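PDB 1U3E: DNA endonuclease I-HmuI from Bacillus phage SPO1, which binds DNA and probably cuts it as an HNH homing endonuclease, a step in the spread of its intron. Local coordinates for residues Q54-V59 / L71-K76; P122-S127 / R169-G174. All blocks are in the same frame, centred on the assembly; numbering follows the deposited sequence.

Overall arrangement
Contact 1 (54-59 with 71-76) and contact 2 (122-127 with 169-174) follow one another along the chain. They lie on opposite sides of its centre, with centres about 50 Å apart. Contact 1 is buried and lies against the DNA and a manganese ion. It sets a helix across a strand and is held largely through side chains and the phosphates between them. Contact 2 lies at the surface, in the C-terminal part with the helix-turn-helix. It pairs two strands, and backbone hydrogen bonds do most of the work. Both touch DNA, but contact 1 makes many phosphate bonds, whereas contact 2 makes one weak one.

Contact 1: residues Q54-V59 / L71-K76; sequences QVHRLV and LVVDHK. With MN (manganese (II) ion), chain K; nucleotides of chain C.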
loop_
_atom_site.group_PDB
_atom_site.type_symbol
_atom_site.label_atom_id
_atom_site.label_comp_id
_atom_site.label_asym_id
_atom_site.label_seq_id
_atom_site.Cartn_x
_atom_site.Cartn_y
_atom_site.Cartn_z
ATOM N N GLN D 54 -4.231 -17.388 -1.987
ATOM C CA GLN D 54 -3.479 -17.177 -0.744
ATOM C C GLN D 54 -3.893 -18.187 0.325
ATOM O O GLN D 54 -5.023 -18.153 0.819
ATOM C CB GLN D 54 -3.716 -15.785 -0.180
ATOM C CG GLN D 54 -3.066 -14.673 -0.929
ATOM C CD GLN D 54 -3.053 -13.394 -0.127
ATOM O OE1 GLN D 54 -2.104 -13.114 0.595
ATOM N NE2 GLN D 54 -4.121 -12.620 -0.235
ATOM N N VAL D 55 -2.969 -19.071 0.687
ATOM C CA VAL D 55 -3.228 -20.097 1.676
ATOM C C VAL D 55 -3.981 -19.582 2.888
ATOM O O VAL D 55 -4.922 -20.224 3.339
ATOM C CB VAL D 55 -1.918 -20.754 2.137
ATOM C CG1 VAL D 55 -2.172 -21.712 3.303
ATOM C CG2 VAL D 55 -1.297 -21.482 0.977
ATOM N N HIS D 56 -3.599 -18.433 3.427
ATOM C CA HIS D 56 -4.324 -17.977 4.593
ATOM C C HIS D 56 -5.761 -17.547 4.324
ATOM O O HIS D 56 -6.581 -17.542 5.241
ATOM C CB HIS D 56 -3.567 -16.877 5.339
ATOM C CG HIS D 56 -3.453 -15.591 4.595
ATOM N ND1 HIS D 56 -2.506 -15.376 3.622
ATOM C CD2 HIS D 56 -4.148 -14.437 4.706
ATOM C CE1 HIS D 56 -2.620 -14.142 3.166
ATOM N NE2 HIS D 56 -3.609 -13.551 3.808
ATOM N N ARG D 57 -6.089 -17.185 3.089
ATOM C CA ARG D 57 -7.465 -16.814 2.805
ATOM C C ARG D 57 -8.268 -18.104 2.701
ATOM O O ARG D 57 -9.387 -18.199 3.215
ATOM C CB ARG D 57 -7.590 -16.057 1.491
ATOM C CG ARG D 57 -7.133 -14.640 1.519
ATOM C CD ARG D 57 -7.959 -13.823 0.560
ATOM N NE ARG D 57 -8.738 -12.818 1.270
ATOM C CZ ARG D 57 -10.004 -12.525 1.002
ATOM N NH1 ARG D 57 -10.648 -13.160 0.028
ATOM N NH2 ARG D 57 -10.632 -11.599 1.714
ATOM N N LEU D 58 -7.690 -19.098 2.035
ATOM C CA LEU D 58 -8.365 -20.374 1.873
ATOM C C LEU D 58 -8.700 -20.983 3.233
ATOM O O LEU D 58 -9.789 -21.535 3.425
ATOM C CB LEU D 58 -7.506 -21.344 1.055
ATOM C CG LEU D 58 -7.208 -20.949 -0.395
ATOM C CD1 LEU D 58 -6.266 -21.951 -0.995
ATOM C CD2 LEU D 58 -8.473 -20.896 -1.209
ATOM N N VAL D 59 -7.779 -20.878 4.181
ATOM C CA VAL D 59 -8.032 -21.434 5.500
ATOM C C VAL D 59 -9.166 -20.645 6.129
ATOM O O VAL D 59 -10.205 -21.198 6.492
ATOM C CB VAL D 59 -6.771 -21.360 6.395
ATOM C CG1 VAL D 59 -7.065 -21.942 7.761
ATOM C CG2 VAL D 59 -5.629 -22.132 5.750
ATOM N N LEU D 71 -14.037 -7.603 3.672
ATOM C CA LEU D 71 -13.200 -7.895 4.830
ATOM C C LEU D 71 -11.872 -8.449 4.412
ATOM O O LEU D 71 -11.700 -8.896 3.281
ATOM C CB LEU D 71 -13.896 -8.849 5.803
ATOM C CG LEU D 71 -14.972 -8.133 6.620
ATOM C CD1 LEU D 71 -15.499 -9.060 7.670
ATOM C CD2 LEU D 71 -14.390 -6.896 7.265
ATOM N N VAL D 72 -10.940 -8.422 5.347
ATOM C CA VAL D 72 -9.585 -8.856 5.094
ATOM C C VAL D 72 -9.171 -9.893 6.149
ATOM O O VAL D 72 -9.628 -9.844 7.290
ATOM C CB VAL D 72 -8.678 -7.579 5.087
ATOM C CG1 VAL D 72 -7.845 -7.495 6.339
ATOM C CG2 VAL D 72 -7.863 -7.526 3.829
ATOM N N VAL D 73 -8.333 -10.849 5.757
ATOM C CA VAL D 73 -7.884 -11.893 6.676
ATOM C C VAL D 73 -6.640 -11.491 7.425
ATOM O O VAL D 73 -5.610 -11.209 6.832
ATOM C CB VAL D 73 -7.586 -13.226 5.946
ATOM C CG1 VAL D 73 -6.931 -14.217 6.917
ATOM C CG2 VAL D 73 -8.872 -13.818 5.400
ATOM N N ASP D 74 -6.729 -11.507 8.745
ATOM C CA ASP D 74 -5.603 -11.111 9.571
ATOM C C ASP D 74 -4.889 -12.261 10.264
ATOM O O ASP D 74 -5.506 -13.265 10.620
ATOM C CB ASP D 74 -6.094 -10.110 10.608
ATOM C CG ASP D 74 -5.113 -9.899 11.729
ATOM O OD1 ASP D 74 -3.916 -9.664 11.441
ATOM O OD2 ASP D 74 -5.556 -9.956 12.898
ATOM N N HIS D 75 -3.574 -12.106 10.418
ATOM C CA HIS D 75 -2.721 -13.069 11.113
ATOM C C HIS D 75 -2.526 -12.461 12.492
ATOM O O HIS D 75 -1.708 -11.558 12.651
ATOM C CB HIS D 75 -1.353 -13.171 10.457
ATOM C CG HIS D 75 -1.327 -14.032 9.241
ATOM N ND1 HIS D 75 -1.912 -13.660 8.052
ATOM C CD2 HIS D 75 -0.771 -15.248 9.026
ATOM C CE1 HIS D 75 -1.716 -14.609 7.155
ATOM N NE2 HIS D 75 -1.027 -15.584 7.721
ATOM N N LYS D 76 -3.269 -12.948 13.479
ATOM C CA LYS D 76 -3.190 -12.413 14.831
ATOM C C LYS D 76 -1.777 -12.135 15.323
ATOM O O LYS D 76 -1.467 -11.026 15.763
ATOM C CB LYS D 76 -3.875 -13.360 15.822
ATOM C CG LYS D 76 -5.373 -13.543 15.621
ATOM C CD LYS D 76 -5.911 -14.619 16.547
ATOM C CE LYS D 76 -7.358 -14.929 16.243
ATOM N NZ LYS D 76 -7.936 -15.936 17.174
HETATM MN MN MN K . -2.297 -7.858 10.978
ATOM O OP3 DG C 1 -2.579 -9.187 9.152
ATOM P P DG C 1 -2.208 -9.773 7.811
ATOM O OP1 DG C 1 -0.712 -9.837 7.612
ATOM O OP2 DG C 1 -2.952 -11.033 7.516
ATOM O "O5'" DG C 1 -2.737 -8.677 6.742
ATOM C "C5'" DG C 1 -2.842 -9.014 5.355
ATOM C "C4'" DG C 1 -3.782 -8.067 4.651
ATOM O "O4'" DG C 1 -3.044 -6.888 4.297
ATOM C "C3'" DG C 1 -4.309 -8.599 3.335
ATOM O "O3'" DG C 1 -5.600 -9.153 3.489
ATOM C "C2'" DG C 1 -4.494 -7.346 2.507
ATOM C "C1'" DG C 1 -3.436 -6.408 3.027
ATOM N N9 DG C 1 -2.243 -6.410 2.190
ATOM C C8 DG C 1 -0.981 -6.815 2.553
ATOM N N7 DG C 1 -0.104 -6.673 1.597
ATOM C C5 DG C 1 -0.835 -6.154 0.542
ATOM C C6 DG C 1 -0.429 -5.795 -0.745
ATOM O O6 DG C 1 0.699 -5.863 -1.237
ATOM N N1 DG C 1 -1.486 -5.308 -1.502
ATOM C C2 DG C 1 -2.775 -5.188 -1.066
ATOM N N2 DG C 1 -3.654 -4.695 -1.946
ATOM N N3 DG C 1 -3.172 -5.524 0.145
ATOM C C4 DG C 1 -2.157 -5.994 0.891
ATOM P P DT C 2 -5.953 -10.484 2.687
ATOM O OP1 DT C 2 -7.308 -10.920 3.115
ATOM O OP2 DT C 2 -4.833 -11.423 2.957
ATOM O "O5'" DT C 2 -5.961 -9.992 1.161
ATOM C "C5'" DT C 2 -7.025 -9.115 0.726
ATOM C "C4'" DT C 2 -6.934 -8.869 -0.763
ATOM O "O4'" DT C 2 -5.843 -7.963 -0.988
ATOM C "C3'" DT C 2 -6.660 -10.095 -1.627
ATOM O "O3'" DT C 2 -7.808 -10.694 -2.178
ATOM C "C2'" DT C 2 -5.890 -9.500 -2.777
ATOM C "C1'" DT C 2 -5.276 -8.260 -2.236
ATOM N N1 DT C 2 -3.845 -8.396 -2.119
ATOM C C2 DT C 2 -3.163 -7.958 -3.208
ATOM O O2 DT C 2 -3.680 -7.520 -4.224
ATOM N N3 DT C 2 -1.824 -8.070 -3.065
ATOM C C4 DT C 2 -1.124 -8.557 -1.999
ATOM O O4 DT C 2 0.110 -8.603 -2.043
ATOM C C5 DT C 2 -1.916 -8.983 -0.888
ATOM C C7 DT C 2 -1.237 -9.516 0.335
ATOM C C6 DT C 2 -3.246 -8.887 -0.995
ATOM P P DT C 3 -7.650 -12.074 -2.944
ATOM O OP1 DT C 3 -8.963 -12.754 -2.898
ATOM O OP2 DT C 3 -6.485 -12.793 -2.411
ATOM O "O5'" DT C 3 -7.332 -11.691 -4.480
ATOM C "C5'" DT C 3 -8.255 -10.856 -5.201
ATOM C "C4'" DT C 3 -7.626 -10.424 -6.506
ATOM O "O4'" DT C 3 -6.392 -9.676 -6.247
ATOM C "C3'" DT C 3 -7.218 -11.576 -7.425
ATOM O "O3'" DT C 3 -8.141 -11.636 -8.509
ATOM C "C2'" DT C 3 -5.891 -11.179 -8.044
ATOM C "C1'" DT C 3 -5.430 -9.990 -7.227
ATOM N N1 DT C 3 -4.127 -10.225 -6.593
ATOM C C2 DT C 3 -3.019 -9.797 -7.285
ATOM O O2 DT C 3 -3.093 -9.242 -8.369
ATOM N N3 DT C 3 -1.820 -10.044 -6.661
ATOM C C4 DT C 3 -1.629 -10.666 -5.438
ATOM O O4 DT C 3 -0.485 -10.815 -4.998
ATOM C C5 DT C 3 -2.845 -11.094 -4.768
ATOM C C7 DT C 3 -2.738 -11.800 -3.444
ATOM C C6 DT C 3 -4.013 -10.858 -5.375
HETATM O O HOH W 1 -1.417 -9.088 12.146
HETATM O O HOH W 2 -2.020 -6.214 11.799
#
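H75 turns the edge of its ring toward the face of H56, and both rings reach the same DNA strand. The stack is T-shaped, with centroids of H56 and H75 4.7 Å apart and planes at 61°. H75 CE1 does the touching, off-centre near H56 CG. The first torsion of H56 sets CG between the backbone N and the carbonyl carbon (chi1 68°), which brings the ring over to the strand. V73 CG1 meets the edge of that ring, beside CD2.

Phosphates tie the two segments together. H56 NE2 donates to OP2 of DT2 of chain C at 2.6 Å. The other oxygen, OP1, is held from both segments. R57 NE donates to OP1 of DT2 of chain C at 3.0 Å. V73 N donates to the same OP1 of DT2 of chain C at 2.8 Å, nearly straight. H75 ND1 binds OP2 of DG1 of chain C at 2.9 Å. H75 NE2 is hydrogen-bonded to N83, so both ring nitrogens are held.

The D74 side chain sets off away from the helix. D74 OD1 binds manganese at 2.5 Å, and OP3 of DG1 of chain C binds the same ion. N96 and two waters are its other ligands. R89 forms a salt bridge with D74 OD2.

Strands 72-75 and 88-91 with helix 93-103, which carries N96, are consistent with the ββα-metal motif of His-Me finger nucleases. The 55-59 part of helix 55-63 crosses the first strand at 105°. L88 and W90 of strand 88-91 pack on the histidines, R57 and V73. V55 and L58 rest on I42 of strand 41-46.

Contact 2: residues P122-S127 / R169-G174; sequences PIIVIS and RYKLNG. With nucleotides of chain A.
I124 N donates to R169 O at 2.7 Å, the shortest hydrogen bond between the two segments. The return bond, from R169 N to I124 O, is longer at 3.2 Å. Together they make I124 and R169 an antiparallel hydrogen-bonded pair. A third bond follows further along, where K171 N donates to P122 O at 3.0 Å and carries the pairing just beyond the end of strand 167-170.

Between these bonds lies the non-hydrogen-bonded pair of I123 and Y170. Their CA atoms are 4.3 Å apart, and their side chains diverge.

The side chains add a small apolar patch. The CD1 tip of I124 lies 3.8 Å from CG of K171. I124 is extended beyond CG1 (chi2 173°), which carries its tip along to the lysine. On K171, CG stands roughly opposite the backbone N (chi1 -155°), and its CB and CG lie against I124. The chain then bends, and NZ forms a salt bridge with E134 of strand 132-135. P122 CB packs on K171 CB at 4.0 Å. The side chain of P122 is also about 5 Å from a bound strontium ion.

The Y170 side chain leaves the backbone away from strand 123-126, and it packs on L156 and K157 of helix 149-157. Its hydroxyl makes a weak hydrogen bond to DT24 of chain A, with Y170 OH 3.4 Å from OP2. The phosphate oxygen lies at the ring edge, near its plane.

I123 packs on A141 of helix 138-145 and on L156, and V125 on L145. The pairing thus joins the central strand of a three-stranded antiparallel sheet to an outer one. The sheet backs two consecutive helices, an arrangement consistent with the DNA-binding helix-turn-helix of a NUMOD-like domain.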
loop_
_atom_site.group_PDB
_atom_site.type_symbol
_atom_site.label_atom_id
_atom_site.label_comp_id
_atom_site.label_asym_id
_atom_site.label_seq_id
_atom_site.Cartn_x
_atom_site.Cartn_y
_atom_site.Cartn_z
ATOM N N PRO D 122 10.282 23.452 -8.068
ATOM C CA PRO D 122 11.267 24.487 -8.376
ATOM C C PRO D 122 10.577 25.608 -9.121
ATOM O O PRO D 122 9.793 25.366 -10.025
ATOM C CB PRO D 122 12.272 23.751 -9.248
ATOM C CG PRO D 122 12.209 22.374 -8.726
ATOM C CD PRO D 122 10.729 22.159 -8.607
ATOM N N ILE D 123 10.874 26.836 -8.737
ATOM C CA ILE D 123 10.258 27.990 -9.362
ATOM C C ILE D 123 11.328 28.941 -9.859
ATOM O O ILE D 123 12.490 28.851 -9.465
ATOM C CB ILE D 123 9.411 28.756 -8.352
ATOM C CG1 ILE D 123 10.326 29.312 -7.263
ATOM C CG2 ILE D 123 8.355 27.840 -7.742
ATOM C CD1 ILE D 123 9.647 30.225 -6.313
ATOM N N ILE D 124 10.930 29.865 -10.718
ATOM C CA ILE D 124 11.858 30.855 -11.235
ATOM C C ILE D 124 11.368 32.255 -10.862
ATOM O O ILE D 124 10.223 32.623 -11.120
ATOM C CB ILE D 124 12.005 30.717 -12.763
ATOM C CG1 ILE D 124 12.785 29.446 -13.085
ATOM C CG2 ILE D 124 12.738 31.897 -13.335
ATOM C CD1 ILE D 124 12.830 29.135 -14.552
ATOM N N VAL D 125 12.236 33.027 -10.224
ATOM C CA VAL D 125 11.884 34.383 -9.832
ATOM C C VAL D 125 12.388 35.380 -10.873
ATOM O O VAL D 125 13.457 35.200 -11.453
ATOM C CB VAL D 125 12.504 34.759 -8.465
ATOM C CG1 VAL D 125 11.945 36.083 -7.979
ATOM C CG2 VAL D 125 12.230 33.678 -7.466
ATOM N N ILE D 126 11.603 36.421 -11.120
ATOM C CA ILE D 126 12.008 37.456 -12.052
ATOM C C ILE D 126 11.986 38.768 -11.278
ATOM O O ILE D 126 10.945 39.178 -10.780
ATOM C CB ILE D 126 11.055 37.558 -13.268
ATOM C CG1 ILE D 126 11.191 36.331 -14.155
ATOM C CG2 ILE D 126 11.388 38.786 -14.096
ATOM C CD1 ILE D 126 10.591 35.129 -13.569
ATOM N N SER D 127 13.146 39.406 -11.160
ATOM C CA SER D 127 13.266 40.674 -10.452
ATOM C C SER D 127 12.709 41.798 -11.298
ATOM O O SER D 127 12.553 41.662 -12.515
ATOM C CB SER D 127 14.728 40.988 -10.147
ATOM O OG SER D 127 15.296 40.022 -9.288
ATOM N N ARG D 169 7.263 31.993 -12.129
ATOM C CA ARG D 169 6.890 31.007 -13.129
ATOM C C ARG D 169 7.587 29.714 -12.751
ATOM O O ARG D 169 8.729 29.741 -12.311
ATOM C CB ARG D 169 7.294 31.458 -14.521
ATOM C CG ARG D 169 6.798 32.825 -14.927
ATOM C CD ARG D 169 5.275 32.856 -14.982
ATOM N NE ARG D 169 4.735 33.975 -14.209
ATOM C CZ ARG D 169 4.336 35.133 -14.729
ATOM N NH1 ARG D 169 4.409 35.325 -16.025
ATOM N NH2 ARG D 169 3.874 36.105 -13.951
ATOM N N TYR D 170 6.915 28.582 -12.921
ATOM C CA TYR D 170 7.511 27.291 -12.573
ATOM C C TYR D 170 8.653 26.885 -13.484
ATOM O O TYR D 170 8.685 27.244 -14.656
ATOM C CB TYR D 170 6.474 26.175 -12.627
ATOM C CG TYR D 170 5.263 26.396 -11.774
ATOM C CD1 TYR D 170 4.121 26.995 -12.291
ATOM C CD2 TYR D 170 5.239 25.952 -10.456
ATOM C CE1 TYR D 170 2.982 27.136 -11.520
ATOM C CE2 TYR D 170 4.114 26.087 -9.673
ATOM C CZ TYR D 170 2.985 26.672 -10.206
ATOM O OH TYR D 170 1.845 26.742 -9.432
ATOM N N LYS D 171 9.589 26.123 -12.944
ATOM C CA LYS D 171 10.690 25.650 -13.741
ATOM C C LYS D 171 10.200 24.319 -14.282
ATOM O O LYS D 171 10.045 23.368 -13.531
ATOM C CB LYS D 171 11.921 25.432 -12.873
ATOM C CG LYS D 171 13.239 25.523 -13.630
ATOM C CD LYS D 171 13.244 24.667 -14.892
ATOM C CE LYS D 171 14.472 24.932 -15.755
ATOM N NZ LYS D 171 15.753 24.604 -15.054
ATOM N N LEU D 172 9.934 24.248 -15.580
ATOM C CA LEU D 172 9.458 23.003 -16.180
ATOM C C LEU D 172 10.636 22.124 -16.579
ATOM O O LEU D 172 11.756 22.609 -16.752
ATOM C CB LEU D 172 8.600 23.300 -17.407
ATOM C CG LEU D 172 7.549 24.389 -17.189
ATOM C CD1 LEU D 172 6.781 24.619 -18.480
ATOM C CD2 LEU D 172 6.615 23.985 -16.068
ATOM N N ASN D 173 10.375 20.831 -16.734
ATOM C CA ASN D 173 11.414 19.872 -17.099
ATOM C C ASN D 173 12.451 19.732 -15.979
ATOM O O ASN D 173 13.273 20.626 -15.752
ATOM C CB ASN D 173 12.096 20.293 -18.409
ATOM C CG ASN D 173 13.271 19.396 -18.772
ATOM O OD1 ASN D 173 14.324 19.444 -18.132
ATOM N ND2 ASN D 173 13.092 18.567 -19.798
ATOM N N GLY D 174 12.394 18.598 -15.281
ATOM C CA GLY D 174 13.316 18.335 -14.189
ATOM C C GLY D 174 12.708 17.494 -13.078
ATOM O O GLY D 174 11.485 17.228 -13.119
ATOM O OXT GLY D 174 13.455 17.098 -12.156
ATOM P P DT A 24 1.506 24.839 -6.147
ATOM O OP1 DT A 24 1.368 24.055 -7.393
ATOM O OP2 DT A 24 2.387 26.028 -6.111
ATOM O "O5'" DT A 24 0.061 25.293 -5.706
ATOM C "C5'" DT A 24 -0.297 25.208 -4.355
ATOM C "C4'" DT A 24 -1.780 25.016 -4.235
ATOM O "O4'" DT A 24 -2.034 24.961 -2.816
ATOM C "C3'" DT A 24 -2.528 26.242 -4.748
ATOM O "O3'" DT A 24 -3.803 25.925 -5.325
ATOM C "C2'" DT A 24 -2.603 27.132 -3.525
ATOM C "C1'" DT A 24 -2.685 26.137 -2.382
ATOM N N1 DT A 24 -2.025 26.600 -1.149
ATOM C C2 DT A 24 -2.776 26.609 -0.004
ATOM O O2 DT A 24 -3.924 26.195 0.042
ATOM N N3 DT A 24 -2.137 27.120 1.095
ATOM C C4 DT A 24 -0.845 27.603 1.165
ATOM O O4 DT A 24 -0.408 28.038 2.234
ATOM C C5 DT A 24 -0.104 27.544 -0.071
ATOM C C7 DT A 24 1.303 28.046 -0.094
ATOM C C6 DT A 24 -0.719 27.041 -1.152
#